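Local atomic coordinates of replisome organizer (Bacillus phage SPP1, PDB entry 1NO1), a protein that probably acts as a helicase loader and inhibitor in phage DNA replication, helping to bring the replicative helicase into the replisome. Residues K11-F16 against N47-Y52. Numbering follows the deposited sequence.
Sequences KAVSEF and NNLTDY
In the all-helical domain of this helicase loader, Leu-49 on helix 42-55 reaches across to Ala-12, Val-13 and Phe-16 near the C-terminal end of helix 3-16. The segment axes run in the same direction, 19° apart, and approach to 11.0 Å, a separation bridged by side chains. With CG anti to the backbone N (chi1 175°), Leu-49 extends its forked end to the other helix. Its CD2 makes the tightest contact, 3.6 Å from CB of Ala-12, while its CD1 lies 3.9 Å from Val-13 CG2, the Val-13 and Leu-49 side chains crossing at about a right angle. Phe-16 meets the same leucine edge-on: ring atom CD1 is 4.0 Å from Leu-49 CD2, which lies near the ring plane. Also at the ring edge, Phe-16 CZ comes within 4.4 Å of OG1 of Thr-50, a loose contact; the hydroxyl has a weak hydrogen bond to Met-46 O in its own helix. Met-46 also touches Ala-12, and Val-13 packs on Phe-21 in a loop. Ala-12, Val-13 and Leu-49 are buried, while Phe-16 and Thr-50 lie at the exposed margin. The 19° angle and one leucine set among three residues of the facing helix are characteristic of near-parallel helix packing in a small helical domain.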
ATOM      1  N   LYS A  11      -2.491  -1.467  -5.590  1.00 35.38           N
ATOM      2  CA  LYS A  11      -3.054  -0.899  -6.822  1.00 35.72           C
ATOM      3  C   LYS A  11      -3.429   0.572  -6.594  1.00 35.39           C
ATOM      4  O   LYS A  11      -3.361   1.390  -7.513  1.00 35.73           O
ATOM      5  CB  LYS A  11      -4.261  -1.729  -7.267  1.00 35.21           C
ATOM      6  CG  LYS A  11      -5.173  -1.075  -8.287  1.00 38.05           C
ATOM      7  CD  LYS A  11      -4.807  -1.446  -9.727  1.00 40.09           C
ATOM      8  CE  LYS A  11      -5.704  -0.716 -10.731  1.00 41.04           C
ATOM      9  NZ  LYS A  11      -5.496  -1.281 -12.124  1.00 43.68           N
ATOM     10  N   ALA A  12      -3.789   0.913  -5.361  1.00 34.75           N
ATOM     11  CA  ALA A  12      -4.147   2.290  -5.033  1.00 35.10           C
ATOM     12  C   ALA A  12      -2.897   3.194  -4.974  1.00 34.98           C
ATOM     13  O   ALA A  12      -2.908   4.344  -5.471  1.00 35.70           O
ATOM     14  CB  ALA A  12      -4.954   2.344  -3.720  1.00 34.02           C
ATOM     15  N   VAL A  13      -1.827   2.682  -4.385  1.00 34.33           N
ATOM     16  CA  VAL A  13      -0.594   3.437  -4.310  1.00 35.04           C
ATOM     17  C   VAL A  13      -0.170   3.785  -5.741  1.00 36.25           C
ATOM     18  O   VAL A  13       0.211   4.930  -6.081  1.00 36.37           O
ATOM     19  CB  VAL A  13       0.519   2.608  -3.634  1.00 35.19           C
ATOM     20  CG1 VAL A  13       1.873   3.329  -3.752  1.00 35.14           C
ATOM     21  CG2 VAL A  13       0.182   2.338  -2.165  1.00 33.72           C
ATOM     22  N   SER A  14      -0.282   2.794  -6.607  1.00 36.46           N
ATOM     23  CA  SER A  14       0.056   2.994  -8.008  1.00 36.70           C
ATOM     24  C   SER A  14      -0.878   3.991  -8.706  1.00 36.73           C
ATOM     25  O   SER A  14      -0.464   4.732  -9.603  1.00 37.39           O
ATOM     26  CB  SER A  14       0.115   1.629  -8.726  1.00 36.27           C
ATOM     27  OG  SER A  14      -0.048   1.799 -10.127  1.00 41.65           O
ATOM     28  N   GLU A  15      -2.145   4.035  -8.315  1.00 36.60           N
ATOM     29  CA  GLU A  15      -3.034   5.006  -8.950  1.00 35.97           C
ATOM     30  C   GLU A  15      -2.647   6.436  -8.522  1.00 35.58           C
ATOM     31  O   GLU A  15      -2.708   7.364  -9.332  1.00 35.86           O
ATOM     32  CB  GLU A  15      -4.522   4.705  -8.655  1.00 36.57           C
ATOM     33  CG  GLU A  15      -5.127   3.469  -9.349  1.00 36.86           C
ATOM     34  CD  GLU A  15      -6.385   2.922  -8.637  1.00 39.65           C
ATOM     35  OE1 GLU A  15      -6.626   3.226  -7.426  1.00 39.33           O
ATOM     36  OE2 GLU A  15      -7.150   2.171  -9.288  1.00 38.94           O
ATOM     37  N   PHE A  16      -2.266   6.604  -7.254  1.00 34.80           N
ATOM     38  CA  PHE A  16      -1.870   7.895  -6.700  1.00 34.60           C
ATOM     39  C   PHE A  16      -0.545   8.385  -7.237  1.00 35.90           C
ATOM     40  O   PHE A  16      -0.350   9.595  -7.305  1.00 36.66           O
ATOM     41  CB  PHE A  16      -1.732   7.848  -5.166  1.00 34.37           C
ATOM     42  CG  PHE A  16      -2.991   8.190  -4.418  1.00 33.25           C
ATOM     43  CD1 PHE A  16      -3.581   7.265  -3.576  1.00 28.91           C
ATOM     44  CD2 PHE A  16      -3.579   9.434  -4.553  1.00 31.30           C
ATOM     45  CE1 PHE A  16      -4.755   7.564  -2.910  1.00 28.91           C
ATOM     46  CE2 PHE A  16      -4.734   9.746  -3.849  1.00 33.14           C
ATOM     47  CZ  PHE A  16      -5.310   8.813  -3.012  1.00 28.86           C
ATOM     48  N   ASN A  47      -7.889   4.358   4.268  1.00 36.74           N
ATOM     49  CA  ASN A  47      -8.082   5.709   4.787  1.00 35.57           C
ATOM     50  C   ASN A  47      -6.709   6.364   5.071  1.00 35.56           C
ATOM     51  O   ASN A  47      -6.491   7.516   4.730  1.00 35.11           O
ATOM     52  CB  ASN A  47      -8.957   5.668   6.029  1.00 34.73           C
ATOM     53  CG  ASN A  47      -9.410   7.044   6.482  1.00 35.96           C
ATOM     54  OD1 ASN A  47      -9.144   7.443   7.609  1.00 36.89           O
ATOM     55  ND2 ASN A  47     -10.119   7.769   5.613  1.00 35.30           N
ATOM     56  N   ASN A  48      -5.788   5.617   5.680  1.00 35.11           N
ATOM     57  CA  ASN A  48      -4.443   6.126   5.943  1.00 34.86           C
ATOM     58  C   ASN A  48      -3.660   6.477   4.644  1.00 35.82           C
ATOM     59  O   ASN A  48      -2.901   7.458   4.610  1.00 36.04           O
ATOM     60  CB  ASN A  48      -3.656   5.120   6.782  1.00 34.44           C
ATOM     61  CG  ASN A  48      -4.202   4.976   8.196  1.00 34.42           C
ATOM     62  OD1 ASN A  48      -4.977   5.813   8.660  1.00 33.40           O
ATOM     63  ND2 ASN A  48      -3.808   3.909   8.881  1.00 33.68           N
ATOM     64  N   LEU A  49      -3.861   5.712   3.563  1.00 35.84           N
ATOM     65  CA  LEU A  49      -3.199   6.033   2.304  1.00 35.81           C
ATOM     66  C   LEU A  49      -3.702   7.363   1.777  1.00 36.46           C
ATOM     67  O   LEU A  49      -2.931   8.212   1.310  1.00 37.74           O
ATOM     68  CB  LEU A  49      -3.375   4.921   1.280  1.00 35.65           C
ATOM     69  CG  LEU A  49      -2.826   5.221  -0.108  1.00 35.53           C
ATOM     70  CD1 LEU A  49      -1.300   5.294  -0.166  1.00 32.36           C
ATOM     71  CD2 LEU A  49      -3.332   4.173  -1.073  1.00 35.35           C
ATOM     72  N   THR A  50      -5.004   7.588   1.876  1.00 36.47           N
ATOM     73  CA  THR A  50      -5.538   8.866   1.467  1.00 35.22           C
ATOM     74  C   THR A  50      -4.898  10.054   2.220  1.00 37.33           C
ATOM     75  O   THR A  50      -4.497  11.043   1.586  1.00 37.72           O
ATOM     76  CB  THR A  50      -7.075   8.902   1.594  1.00 34.98           C
ATOM     77  OG1 THR A  50      -7.639   8.003   0.646  1.00 31.96           O
ATOM     78  CG2 THR A  50      -7.640  10.264   1.079  1.00 30.85           C
ATOM     79  N   ASP A  51      -4.780   9.979   3.552  1.00 37.86           N
ATOM     80  CA  ASP A  51      -4.209  11.115   4.270  1.00 38.52           C
ATOM     81  C   ASP A  51      -2.718  11.322   3.896  1.00 39.57           C
ATOM     82  O   ASP A  51      -2.221  12.454   3.859  1.00 41.04           O
ATOM     83  CB  ASP A  51      -4.396  10.965   5.786  1.00 38.19           C
ATOM     84  CG  ASP A  51      -5.880  10.963   6.204  1.00 41.06           C
ATOM     85  OD1 ASP A  51      -6.700  11.637   5.526  1.00 39.32           O
ATOM     86  OD2 ASP A  51      -6.332  10.304   7.193  1.00 42.99           O
ATOM     87  N   TYR A  52      -2.008  10.233   3.629  1.00 38.82           N
ATOM     88  CA  TYR A  52      -0.606  10.294   3.263  1.00 37.49           C
ATOM     89  C   TYR A  52      -0.380  10.986   1.905  1.00 37.86           C
ATOM     90  O   TYR A  52       0.557  11.773   1.758  1.00 38.90           O
ATOM     91  CB  TYR A  52      -0.017   8.870   3.275  1.00 36.72           C
ATOM     92  CG  TYR A  52       1.413   8.832   2.829  1.00 34.61           C
ATOM     93  CD1 TYR A  52       2.456   8.827   3.769  1.00 30.58           C
ATOM     94  CD2 TYR A  52       1.736   8.813   1.468  1.00 28.65           C
ATOM     95  CE1 TYR A  52       3.793   8.836   3.361  1.00 29.91           C
ATOM     96  CE2 TYR A  52       3.049   8.806   1.048  1.00 28.83           C
ATOM     97  CZ  TYR A  52       4.088   8.834   1.991  1.00 31.80           C
ATOM     98  OH  TYR A  52       5.420   8.794   1.563  1.00 31.65           O
TER